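Local coordinates for uncharacterized protein (Jannaschia sp. CCS1, PDB 2PYQ) that is of unknown function but forms a compact, single-chain, all-helical fold that represents the uncharacterised DUF2853 family, at residues D7-Y12 / K31-C36; E57-N62 / G78-V83; E85-S90 / A97-M102. All blocks are in the same frame, centred on the assembly; numbering follows the deposited sequence. Where two conformers were deposited one is given.

Contact 1 of 3, residues D7-Y12 / K31-C36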
ATOM      1  N   ASP A   7      -3.953 -13.345  -9.025  1.00 27.00           N
ATOM      2  CA  ASP A   7      -2.727 -12.841  -9.711  1.00 26.41           C
ATOM      3  C   ASP A   7      -2.223 -11.559  -9.036  1.00 25.22           C
ATOM      4  O   ASP A   7      -1.003 -11.399  -8.843  1.00 24.79           O
ATOM      5  CB  ASP A   7      -2.951 -12.556 -11.198  1.00 29.73           C
ATOM      6  CG  ASP A   7      -3.165 -13.830 -12.038  1.00 40.78           C
ATOM      7  OD1 ASP A   7      -2.824 -14.969 -11.599  1.00 44.28           O
ATOM      8  OD2 ASP A   7      -3.677 -13.682 -13.194  1.00 44.94           O
ATOM      9  N   LEU A   8      -3.144 -10.672  -8.677  1.00 24.82           N
ATOM     10  CA  LEU A   8      -2.811  -9.407  -8.003  1.00 23.83           C
ATOM     11  C   LEU A   8      -2.200  -9.631  -6.627  1.00 22.99           C
ATOM     12  O   LEU A   8      -1.163  -9.092  -6.365  1.00 22.42           O
ATOM     13  CB  LEU A   8      -4.019  -8.474  -7.884  1.00 23.79           C
ATOM     14  CG  LEU A   8      -4.342  -7.687  -9.137  1.00 31.07           C
ATOM     15  CD1 LEU A   8      -5.672  -6.979  -8.980  1.00 31.47           C
ATOM     16  CD2 LEU A   8      -3.212  -6.687  -9.421  1.00 33.72           C
ATOM     17  N   ILE A   9      -2.847 -10.417  -5.766  1.00 23.06           N
ATOM     18  CA  ILE A   9      -2.316 -10.696  -4.438  1.00 22.46           C
ATOM     19  C   ILE A   9      -0.920 -11.370  -4.539  1.00 22.51           C
ATOM     20  O   ILE A   9      -0.030 -11.015  -3.790  1.00 21.88           O
ATOM     21  CB  ILE A   9      -3.267 -11.534  -3.562  1.00 29.66           C
ATOM     22  CG1 ILE A   9      -4.495 -10.697  -3.197  1.00 29.47           C
ATOM     23  CG2 ILE A   9      -2.584 -11.952  -2.239  1.00 29.59           C
ATOM     24  CD1 ILE A   9      -5.595 -11.470  -2.604  1.00 30.25           C
ATOM     25  N   ALA A  10      -0.758 -12.305  -5.479  1.00 23.39           N
ATOM     26  CA  ALA A  10       0.546 -12.959  -5.743  1.00 23.71           C
ATOM     27  C   ALA A  10       1.595 -11.935  -6.137  1.00 23.26           C
ATOM     28  O   ALA A  10       2.739 -11.990  -5.658  1.00 23.03           O
ATOM     29  CB  ALA A  10       0.409 -14.027  -6.815  1.00 24.91           C
ATOM     30  N   GLN A  11       1.219 -10.986  -7.002  1.00 23.27           N
ATOM     31  CA  GLN A  11       2.119  -9.907  -7.399  1.00 22.99           C
ATOM     32  C   GLN A  11       2.475  -9.007  -6.208  1.00 21.95           C
ATOM     33  O   GLN A  11       3.639  -8.644  -6.027  1.00 21.75           O
ATOM     34  CB  GLN A  11       1.528  -9.053  -8.524  1.00 23.37           C
ATOM     35  CG  GLN A  11       2.522  -8.024  -9.094  1.00 30.92           C
ATOM     36  CD  GLN A  11       3.780  -8.667  -9.642  1.00 36.63           C
ATOM     37  OE1 GLN A  11       3.704  -9.617 -10.450  1.00 42.51           O
ATOM     38  NE2 GLN A  11       4.952  -8.198  -9.204  1.00 35.55           N
ATOM     39  N   TYR A  12       1.466  -8.651  -5.403  1.00 21.43           N
ATOM     40  CA  TYR A  12       1.728  -7.823  -4.206  1.00 20.55           C
ATOM     41  C   TYR A  12       2.727  -8.510  -3.256  1.00 20.34           C
ATOM     42  O   TYR A  12       3.619  -7.867  -2.738  1.00 20.19           O
ATOM     43  CB  TYR A  12       0.447  -7.542  -3.414  1.00 20.24           C
ATOM     44  CG  TYR A  12      -0.666  -6.854  -4.170  1.00 20.54           C
ATOM     45  CD1 TYR A  12      -0.423  -6.065  -5.309  1.00 20.84           C
ATOM     46  CD2 TYR A  12      -1.985  -6.930  -3.694  1.00 20.66           C
ATOM     47  CE1 TYR A  12      -1.470  -5.425  -5.980  1.00 21.27           C
ATOM     48  CE2 TYR A  12      -3.010  -6.292  -4.342  1.00 21.94           C
ATOM     49  CZ  TYR A  12      -2.754  -5.536  -5.472  1.00 24.88           C
ATOM     50  OH  TYR A  12      -3.765  -4.896  -6.114  1.00 27.57           O
ATOM     51  N   LYS A  31      -6.520  -8.690   3.864  1.00 21.60           N
ATOM     52  CA  LYS A  31      -7.420  -7.703   4.496  1.00 21.75           C
ATOM     53  C   LYS A  31      -7.248  -6.328   3.849  1.00 21.17           C
ATOM     54  O   LYS A  31      -8.231  -5.623   3.607  1.00 22.25           O
ATOM     55  CB  LYS A  31      -7.155  -7.648   6.005  1.00 21.66           C
ATOM     56  CG  LYS A  31      -7.446  -8.961   6.705  1.00 22.49           C
ATOM     57  CD  LYS A  31      -6.972  -9.007   8.133  1.00 22.47           C
ATOM     58  CE  LYS A  31      -6.993 -10.437   8.673  1.00 29.07           C
ATOM     59  NZ  LYS A  31      -6.435 -10.540  10.039  1.00 33.45           N
ATOM     60  N   VAL A  32      -5.990  -5.934   3.608  1.00 20.35           N
ATOM     61  CA  VAL A  32      -5.682  -4.652   2.936  1.00 20.92           C
ATOM     62  C   VAL A  32      -6.244  -4.636   1.504  1.00 21.76           C
ATOM     63  O   VAL A  32      -6.802  -3.641   1.054  1.00 23.62           O
ATOM     64  CB  VAL A  32      -4.137  -4.355   2.924  1.00 21.44           C
ATOM     65  CG1 VAL A  32      -3.835  -3.113   2.099  1.00 20.73           C
ATOM     66  CG2 VAL A  32      -3.649  -4.180   4.333  1.00 18.78           C
ATOM     67  N   THR A  33      -6.095  -5.758   0.812  1.00 21.40           N
ATOM     68  CA  THR A  33      -6.574  -5.898  -0.557  1.00 23.18           C
ATOM     69  C   THR A  33      -8.093  -5.784  -0.625  1.00 25.03           C
ATOM     70  O   THR A  33      -8.617  -5.100  -1.509  1.00 28.93           O
ATOM     71  CB  THR A  33      -6.054  -7.200  -1.179  1.00 23.43           C
ATOM     72  OG1 THR A  33      -4.612  -7.147  -1.194  1.00 22.90           O
ATOM     73  CG2 THR A  33      -6.578  -7.375  -2.604  1.00 24.10           C
ATOM     74  N   LYS A  34      -8.793  -6.425   0.317  1.00 24.46           N
ATOM     75  CA  LYS A  34     -10.254  -6.294   0.400  1.00 23.45           C
ATOM     76  C   LYS A  34     -10.653  -4.822   0.508  1.00 25.48           C
ATOM     77  O   LYS A  34     -11.553  -4.367  -0.233  1.00 29.93           O
ATOM     78  CB  LYS A  34     -10.841  -7.091   1.567  1.00 23.99           C
ATOM     79  CG  LYS A  34     -10.924  -8.574   1.329  1.00 27.82           C
ATOM     80  CD  LYS A  34     -11.906  -9.219   2.302  1.00 30.27           C
ATOM     81  CE  LYS A  34     -12.154 -10.707   2.022  1.00 32.67           C
ATOM     82  NZ  LYS A  34     -10.915 -11.547   2.297  1.00 33.94           N
ATOM     83  N   GLY A  35      -9.972  -4.080   1.366  1.00 24.23           N
ATOM     84  CA  GLY A  35     -10.247  -2.662   1.566  1.00 29.77           C
ATOM     85  C   GLY A  35     -10.012  -1.770   0.383  1.00 34.32           C
ATOM     86  O   GLY A  35     -10.688  -0.747   0.246  1.00 35.92           O
ATOM     87  N   CYS A  36      -9.063  -2.155  -0.480  1.00 35.35           N
ATOM     88  CA  CYS A  36      -8.776  -1.402  -1.727  1.00 36.63           C
ATOM     89  C   CYS A  36      -9.870  -1.552  -2.773  1.00 40.14           C
ATOM     90  O   CYS A  36     -10.067  -0.604  -3.543  1.00 43.89           O
ATOM     91  CB  CYS A  36      -7.416  -1.796  -2.303  1.00 34.18           C
ATOM     92  SG  CYS A  36      -6.094  -1.238  -1.236  1.00 42.56           S
TER
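Thr-33 meets Ile-9 and Tyr-12 where helix 26-36 packs against helix 4-18, the first two helices of an all-helical fold. The two backbones come nearest at Ile-9 and Thr-33, whose CA atoms are 7.5 Å apart, a spacing that a small branched residue fills well. Along 31-36, Lys-31 ties the helix to the end of the chain through a salt bridge of its NZ with Gly-114 OXT, the C-terminal carboxylate. Val-32 follows on the same helix but faces Tyr-100 and Tyr-113 instead.

Thr-33 alone carries this side of the contact, and its two branches do different work. With chi1 at -61°, OG1 stands beside the backbone N, where the hydroxyl hydrogen-bonds to Leu-29 O one turn earlier, while CG2 lies anti to that N. The hydroxyl can therefore sit against an apolar surface with its polarity already satisfied. OG1 approaches the edge of the Tyr-12 ring, near its plane, 3.6 Å from CD2 and equally 3.6 Å from CE2. The methyl is 4.0 Å from Ile-9 CG1, and it also touches Tyr-12, lying 4.1 Å from CE2. Ile-9 suits this place because its apolar CG1 lies against the methyl without asking for a polar partner. The Tyr-12 ring is backed by its own helix: Leu-8 O stands 3.1 Å above one face, offset toward the rim. An alanine here has neither OG1 nor CG2, which would probably open a gap between Ile-9 CG1 and the Tyr-12 edge and remove the hydroxyl that bonds to Leu-29 O.

Beyond Thr-33 the chain turns once more to Cys-36, the last residue of the helix. Its backbone N bonds to Val-32 O at 3.1 Å and, weakly, to Thr-33 O.

Contact 2 of 3, residues E57-N62 / G78-V83; sequences ETIKKN and GGIQSV
The shortest backbone bond here, Asn-62 N to Thr-58 O at 2.8 Å, belongs to the helical turn that presents Ile-59 and Lys-60 to Ile-80. No hydrogen bond crosses between 57-62 and 78-83; what joins them is the end of one isoleucine. Ile-80 has CG1 beside its backbone N (chi1 -69°) and CD1 turned onward in an extended chain (chi2 165°), so the terminal methyl reaches across to the other helix. There it settles against both backbone and side chain of Lys-60, 3.8 Å from Lys-60 N and 3.8 Å from Lys-60 CB. On Ile-59 it meets the shorter branch, with Ile-80 CD1 4.1 Å from Ile-59 CG2.

An isoleucine fits at each of these buried places, since one offers a long arm and the other a methyl close to its backbone. Around them, Leu-56 and Leu-64 also touch Ile-80, while Ile-59 leans on Tyr-100 and Leu-103 of helix 96-106.

Lys-60 serves two environments at once. Its first carbon lies in the apolar seam, and the fully extended chain then carries NZ away from Ile-80 to a salt bridge with Asp-72 OD1. A lysine can thus border a hydrophobic contact while keeping its charge paired outside it.

Helices 53-65 and 74-87 follow one another in the chain, and the terminal methyl of Ile-80 forms part of the apolar interface between two consecutive helices joined by a loop, as in many small all-alpha folds.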
ATOM      1  N   GLU A  57      -0.870  13.568  -0.486  1.00 24.10           N
ATOM      2  CA  GLU A  57      -1.739  14.292   0.477  1.00 26.19           C
ATOM      3  C   GLU A  57      -3.078  13.555   0.690  1.00 26.46           C
ATOM      4  O   GLU A  57      -3.636  13.598   1.794  1.00 25.76           O
ATOM      5  CB  GLU A  57      -2.017  15.755   0.057  1.00 27.88           C
ATOM      6  CG  GLU A  57      -0.806  16.695  -0.017  1.00 32.09           C
ATOM      7  CD  GLU A  57      -0.056  16.848   1.278  1.00 38.68           C
ATOM      8  OE1 GLU A  57      -0.628  16.599   2.376  1.00 40.38           O
ATOM      9  OE2 GLU A  57       1.147  17.259   1.204  1.00 39.85           O
ATOM     10  N   THR A  58      -3.570  12.905  -0.365  1.00 27.30           N
ATOM     11  CA  THR A  58      -4.811  12.134  -0.329  1.00 26.78           C
ATOM     12  C   THR A  58      -4.635  10.858   0.480  1.00 24.80           C
ATOM     13  O   THR A  58      -5.537  10.477   1.229  1.00 25.66           O
ATOM     14  CB  THR A  58      -5.333  11.829  -1.754  1.00 28.38           C
ATOM     15  OG1 THR A  58      -5.720  13.088  -2.375  1.00 30.34           O
ATOM     16  CG2 THR A  58      -6.552  10.891  -1.718  1.00 27.51           C
ATOM     17  N   ILE A  59      -3.482  10.195   0.333  1.00 23.91           N
ATOM     18  CA  ILE A  59      -3.177   8.990   1.151  1.00 21.88           C
ATOM     19  C   ILE A  59      -3.099   9.419   2.606  1.00 21.50           C
ATOM     20  O   ILE A  59      -3.651   8.752   3.461  1.00 22.54           O
ATOM     21  CB  ILE A  59      -1.882   8.297   0.708  1.00 22.85           C
ATOM     22  CG1 ILE A  59      -2.046   7.702  -0.707  1.00 24.17           C
ATOM     23  CG2 ILE A  59      -1.475   7.172   1.680  1.00 19.89           C
ATOM     24  CD1 ILE A  59      -0.771   7.263  -1.329  1.00 23.93           C
ATOM     25  N   LYS A  60      -2.476  10.558   2.885  1.00 21.42           N
ATOM     26  CA  LYS A  60      -2.384  11.067   4.246  1.00 21.40           C
ATOM     27  C   LYS A  60      -3.758  11.350   4.846  1.00 25.39           C
ATOM     28  O   LYS A  60      -4.067  10.890   5.969  1.00 25.66           O
ATOM     29  CB  LYS A  60      -1.505  12.326   4.308  1.00 21.87           C
ATOM     30  CG  LYS A  60      -1.383  12.933   5.687  1.00 22.01           C
ATOM     31  CD  LYS A  60      -0.484  14.142   5.681  1.00 23.86           C
ATOM     32  CE  LYS A  60      -0.702  14.997   6.917  1.00 23.68           C
ATOM     33  NZ  LYS A  60       0.144  16.219   6.942  1.00 24.99           N
ATOM     34  N   LYS A  61      -4.590  12.086   4.118  1.00 25.89           N
ATOM     35  CA  LYS A  61      -5.906  12.483   4.657  1.00 26.58           C
ATOM     36  C   LYS A  61      -6.905  11.329   4.663  1.00 26.66           C
ATOM     37  O   LYS A  61      -7.550  11.093   5.675  1.00 30.27           O
ATOM     38  CB  LYS A  61      -6.477  13.752   3.946  1.00 26.11           C
ATOM     39  CG  LYS A  61      -6.983  13.560   2.562  1.00 26.47           C
ATOM     40  CD  LYS A  61      -7.386  14.871   1.905  1.00 30.17           C
ATOM     41  CE  LYS A  61      -7.985  14.625   0.506  1.00 30.74           C
ATOM     42  NZ  LYS A  61      -8.205  15.903  -0.227  1.00 32.11           N
ATOM     43  N   ASN A  62      -7.008  10.608   3.565  1.00 28.81           N
ATOM     44  CA  ASN A  62      -8.044   9.561   3.426  1.00 32.54           C
ATOM     45  C   ASN A  62      -7.666   8.213   3.996  1.00 32.41           C
ATOM     46  O   ASN A  62      -8.542   7.554   4.537  1.00 36.79           O
ATOM     47  CB  ASN A  62      -8.522   9.395   1.972  1.00 33.81           C
ATOM     48  CG  ASN A  62      -9.270  10.609   1.461  1.00 36.93           C
ATOM     49  OD1 ASN A  62      -9.753  11.439   2.237  1.00 36.99           O
ATOM     50  ND2 ASN A  62      -9.386  10.705   0.145  1.00 39.33           N
ATOM     51  N   GLY A  78       6.255  11.770   6.486  1.00 19.96           N
ATOM     52  CA  GLY A  78       7.552  11.091   6.666  1.00 19.64           C
ATOM     53  C   GLY A  78       7.422   9.608   6.417  1.00 19.25           C
ATOM     54  O   GLY A  78       8.261   9.008   5.750  1.00 19.17           O
ATOM     55  N   GLY A  79       6.354   9.018   6.940  1.00 18.44           N
ATOM     56  CA  GLY A  79       6.062   7.589   6.732  1.00 17.85           C
ATOM     57  C   GLY A  79       5.738   7.277   5.277  1.00 17.92           C
ATOM     58  O   GLY A  79       6.188   6.271   4.758  1.00 17.97           O
ATOM     59  N   ILE A  80       4.960   8.148   4.637  1.00 18.38           N
ATOM     60  CA  ILE A  80       4.613   7.992   3.213  1.00 18.64           C
ATOM     61  C   ILE A  80       5.909   8.060   2.369  1.00 20.41           C
ATOM     62  O   ILE A  80       6.154   7.192   1.538  1.00 19.52           O
ATOM     63  CB  ILE A  80       3.583   9.018   2.747  1.00 19.28           C
ATOM     64  CG1 ILE A  80       2.241   8.716   3.413  1.00 19.09           C
ATOM     65  CG2 ILE A  80       3.413   8.946   1.219  1.00 19.74           C
ATOM     66  CD1 ILE A  80       1.228   9.820   3.326  1.00 19.83           C
ATOM     67  N   GLN A  81       6.744   9.058   2.642  1.00 19.41           N
ATOM     68  CA  GLN A  81       8.011   9.218   1.917  1.00 20.28           C
ATOM     69  C   GLN A  81       8.896   7.982   2.093  1.00 21.37           C
ATOM     70  O   GLN A  81       9.477   7.482   1.102  1.00 23.83           O
ATOM     71  CB  GLN A  81       8.726  10.521   2.301  1.00 24.92           C
ATOM     72  CG  GLN A  81       7.983  11.736   1.720  1.00 35.14           C
ATOM     73  CD  GLN A  81       8.481  13.096   2.228  1.00 46.43           C
ATOM     74  OE1 GLN A  81       8.324  14.117   1.519  1.00 50.54           O
ATOM     75  NE2 GLN A  81       9.078  13.137   3.442  1.00 47.06           N
ATOM     76  N   SER A  82       8.958   7.459   3.324  1.00 19.41           N
ATOM     77  CA  SER A  82       9.736   6.261   3.659  1.00 19.99           C
ATOM     78  C   SER A  82       9.289   5.034   2.863  1.00 18.25           C
ATOM     79  O   SER A  82      10.120   4.341   2.270  1.00 18.75           O
ATOM     80  CB  SER A  82       9.674   5.956   5.155  1.00 23.36           C
ATOM     81  OG  SER A  82      10.426   4.772   5.450  1.00 26.66           O
ATOM     82  N   VAL A  83       7.987   4.761   2.854  1.00 17.90           N
ATOM     83  CA  VAL A  83       7.500   3.569   2.154  0.50 17.74           C
ATOM     84  C   VAL A  83       7.653   3.715   0.651  1.00 18.96           C
ATOM     85  O   VAL A  83       7.987   2.727   0.005  1.00 19.24           O
ATOM     86  CB  VAL A  83       6.093   3.116   2.583  0.50 17.35           C
ATOM     87  CG1 VAL A  83       6.076   2.865   4.081  0.50 16.97           C
ATOM     88  CG2 VAL A  83       5.040   4.112   2.182  0.50 17.61           C
TER

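Contact 3 of 3, residues E85-S90 / A97-M102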
ATOM      1  N   GLU A  85      10.060   5.388  -0.861  1.00 20.84           N
ATOM      2  CA  GLU A  85      11.502   5.176  -1.063  1.00 22.66           C
ATOM      3  C   GLU A  85      11.865   3.685  -0.991  1.00 22.36           C
ATOM      4  O   GLU A  85      12.662   3.192  -1.813  1.00 24.71           O
ATOM      5  CB  GLU A  85      12.342   6.004  -0.064  1.00 22.44           C
ATOM      6  CG  GLU A  85      13.854   5.826  -0.181  1.00 26.36           C
ATOM      7  N   THR A  86      11.276   2.972  -0.032  1.00 19.76           N
ATOM      8  CA  THR A  86      11.473   1.526   0.145  1.00 20.28           C
ATOM      9  C   THR A  86      11.008   0.761  -1.103  1.00 21.95           C
ATOM     10  O   THR A  86      11.747  -0.088  -1.622  1.00 22.52           O
ATOM     11  CB  THR A  86      10.783   1.010   1.382  1.00 19.97           C
ATOM     12  OG1 THR A  86      11.403   1.638   2.525  1.00 23.53           O
ATOM     13  CG2 THR A  86      10.909  -0.504   1.524  1.00 20.78           C
ATOM     14  N   TYR A  87       9.834   1.110  -1.621  1.00 19.94           N
ATOM     15  CA  TYR A  87       9.270   0.469  -2.823  1.00 19.76           C
ATOM     16  C   TYR A  87      10.231   0.719  -3.997  1.00 23.20           C
ATOM     17  O   TYR A  87      10.473  -0.185  -4.815  1.00 24.11           O
ATOM     18  CB  TYR A  87       7.879   1.020  -3.147  1.00 19.80           C
ATOM     19  CG  TYR A  87       6.894   0.029  -3.770  1.00 20.81           C
ATOM     20  CD1 TYR A  87       7.291  -1.029  -4.613  1.00 20.90           C
ATOM     21  CD2 TYR A  87       5.518   0.220  -3.578  1.00 20.58           C
ATOM     22  CE1 TYR A  87       6.355  -1.891  -5.182  1.00 22.11           C
ATOM     23  CE2 TYR A  87       4.603  -0.616  -4.138  1.00 21.51           C
ATOM     24  CZ  TYR A  87       5.006  -1.671  -4.922  1.00 22.64           C
ATOM     25  OH  TYR A  87       4.077  -2.498  -5.502  1.00 23.67           O
ATOM     26  N   GLY A  88      10.776   1.932  -4.063  1.00 22.49           N
ATOM     27  CA  GLY A  88      11.848   2.283  -4.992  1.00 24.81           C
ATOM     28  C   GLY A  88      11.535   3.407  -5.941  1.00 32.40           C
ATOM     29  O   GLY A  88      10.483   3.406  -6.566  1.00 34.26           O
ATOM     30  N   ARG A  89      12.489   4.325  -6.101  1.00 37.43           N
ATOM     31  CA  ARG A  89      12.376   5.436  -7.065  1.00 41.36           C
ATOM     32  C   ARG A  89      12.170   4.930  -8.494  1.00 43.02           C
ATOM     33  O   ARG A  89      11.387   5.521  -9.248  1.00 48.43           O
ATOM     34  CB  ARG A  89      13.648   6.330  -7.003  1.00 44.07           C
ATOM     35  N   SER A  90      12.842   3.841  -8.865  1.00 41.47           N
ATOM     36  CA  SER A  90      12.731   3.249 -10.222  1.00 43.05           C
ATOM     37  C   SER A  90      11.437   2.468 -10.486  1.00 43.56           C
ATOM     38  O   SER A  90      11.202   2.063 -11.642  1.00 47.93           O
ATOM     39  CB  SER A  90      13.918   2.307 -10.506  1.00 45.22           C
ATOM     40  OG  SER A  90      15.187   3.017 -10.488  1.00 49.26           O
ATOM     41  N   ALA A  97      -2.296  -1.261  -2.877  1.00 20.91           N
ATOM     42  CA  ALA A  97      -2.409  -2.265  -1.799  1.00 22.12           C
ATOM     43  C   ALA A  97      -1.065  -2.482  -1.098  1.00 20.17           C
ATOM     44  O   ALA A  97      -1.032  -2.594   0.126  1.00 19.46           O
ATOM     45  CB  ALA A  97      -2.975  -3.617  -2.343  1.00 21.59           C
ATOM     46  N   VAL A  98       0.029  -2.507  -1.870  1.00 18.74           N
ATOM     47  CA  VAL A  98       1.365  -2.689  -1.307  1.00 18.34           C
ATOM     48  C   VAL A  98       1.748  -1.470  -0.468  1.00 17.94           C
ATOM     49  O   VAL A  98       2.266  -1.618   0.641  1.00 18.07           O
ATOM     50  CB  VAL A  98       2.408  -2.970  -2.393  1.00 18.70           C
ATOM     51  CG1 VAL A  98       3.807  -3.024  -1.787  1.00 18.44           C
ATOM     52  CG2 VAL A  98       2.056  -4.278  -3.137  1.00 19.20           C
ATOM     53  N   VAL A  99       1.457  -0.285  -0.970  1.00 19.46           N
ATOM     54  CA  VAL A  99       1.728   0.966  -0.217  1.00 18.50           C
ATOM     55  C   VAL A  99       0.926   1.008   1.082  1.00 17.83           C
ATOM     56  O   VAL A  99       1.467   1.316   2.146  1.00 17.42           O
ATOM     57  CB  VAL A  99       1.451   2.211  -1.083  1.00 18.48           C
ATOM     58  CG1 VAL A  99       1.564   3.522  -0.251  1.00 18.42           C
ATOM     59  CG2 VAL A  99       2.407   2.220  -2.274  1.00 18.90           C
ATOM     60  N   TYR A 100      -0.356   0.680   0.999  1.00 18.74           N
ATOM     61  CA  TYR A 100      -1.245   0.649   2.187  1.00 17.88           C
ATOM     62  C   TYR A 100      -0.774  -0.391   3.196  1.00 18.39           C
ATOM     63  O   TYR A 100      -0.761  -0.118   4.385  1.00 18.90           O
ATOM     64  CB  TYR A 100      -2.715   0.464   1.779  1.00 18.43           C
ATOM     65  CG  TYR A 100      -3.366   1.722   1.186  1.00 25.41           C
ATOM     66  CD1 TYR A 100      -2.613   2.811   0.699  1.00 27.14           C
ATOM     67  CD2 TYR A 100      -4.765   1.781   1.039  1.00 28.02           C
ATOM     68  CE1 TYR A 100      -3.203   3.939   0.153  1.00 30.80           C
ATOM     69  CE2 TYR A 100      -5.387   2.925   0.449  1.00 29.89           C
ATOM     70  CZ  TYR A 100      -4.587   3.999   0.032  1.00 32.87           C
ATOM     71  OH  TYR A 100      -5.165   5.137  -0.539  1.00 36.94           O
ATOM     72  N   TYR A 101      -0.373  -1.563   2.732  1.00 17.52           N
ATOM     73  CA  TYR A 101       0.155  -2.613   3.589  1.00 17.37           C
ATOM     74  C   TYR A 101       1.384  -2.088   4.331  1.00 19.32           C
ATOM     75  O   TYR A 101       1.493  -2.224   5.539  1.00 17.97           O
ATOM     76  CB  TYR A 101       0.530  -3.848   2.757  1.00 17.58           C
ATOM     77  CG  TYR A 101       1.249  -4.935   3.531  1.00 17.59           C
ATOM     78  CD1 TYR A 101       2.648  -4.879   3.734  1.00 17.62           C
ATOM     79  CD2 TYR A 101       0.561  -6.009   4.065  1.00 17.95           C
ATOM     80  CE1 TYR A 101       3.324  -5.856   4.445  1.00 18.10           C
ATOM     81  CE2 TYR A 101       1.225  -7.013   4.774  1.00 19.04           C
ATOM     82  CZ  TYR A 101       2.606  -6.925   4.971  1.00 21.10           C
ATOM     83  OH  TYR A 101       3.237  -7.913   5.692  1.00 24.45           O
HETATM   84  N   MSE A 102       2.311  -1.490   3.577  1.00 18.18           N
HETATM   85  CA  MSE A 102       3.567  -0.972   4.183  0.50 16.99           C
HETATM   86  C   MSE A 102       3.286   0.131   5.203  1.00 16.59           C
HETATM   87  O   MSE A 102       3.919   0.143   6.249  1.00 16.48           O
HETATM   88  CB  MSE A 102       4.575  -0.524   3.117  0.50 16.85           C
HETATM   89  CG  MSE A 102       5.298  -1.684   2.462  0.50 17.28           C
HETATM   90 SE   MSE A 102       6.826  -1.028   1.423  0.38 23.71          SE
HETATM   91  CE  MSE A 102       5.817  -0.713   0.288  0.50 18.22           C
TER
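A helix-loop-helix unit is closed here by Tyr-87, near the end of helix 74-87, whose ring packs on Val-98 and Val-99 of helix 96-106. Gly-88 is the first residue to leave helical angles, with a phi of 121°, a conformation that suits glycine because a CB would press on the preceding carbonyl O.

The tyrosine side chain crosses both valine side chains at about a right angle. Val-99 CG2, set beside the backbone N by a chi1 of 173°, comes to the ring edge in its plane, 3.9 Å from Tyr-87 CD2. Val-98 CG1 lies oblique to the ring, 3.5 Å from Tyr-87 CE2, and Val-98 also flanks the phenol oxygen, with CB 3.6 Å from Tyr-87 OH. That buried hydroxyl is hydrogen-bonded outside the two segments to Asp-15 OD2 and Tyr-95 N, consistent with a tyrosine rather than a phenylalanine in this apolar seam. Selenomethionine Met-102 adds CE near Tyr-87 CD2 and SE near Thr-86 CG2, less certain because two conformers were deposited.

Helix 96-106 is lined on several sides: Val-98 also touches Tyr-12 and Leu-16 of helix 4-18, and Tyr-100 faces helix 26-36 and stacks on Phe-63 of helix 53-65.

All three contacts are buried and none has a hydrogen bond across it, yet they differ in weight. Contact 3 lies nearest the chain's centre and buries 202 Å², against 112 and 117 Å² for contacts 1 and 2, which sit on opposite sides of that centre and do not touch. Helix 96-106 bridges them: Ala-97 CB is 3.3 Å from Tyr-12 CE2 of contact 1, and Ile-59 CG2 of contact 2 lies 4.0 Å from Tyr-100 CE1. Contacts 2 and 3 share helix 74-87. Contact 2 is aliphatic, whereas contacts 1 and 3 each bring in a tyrosine ring, and the hydroxyls of Thr-33 and Tyr-87 are hydrogen-bonded outside their segments.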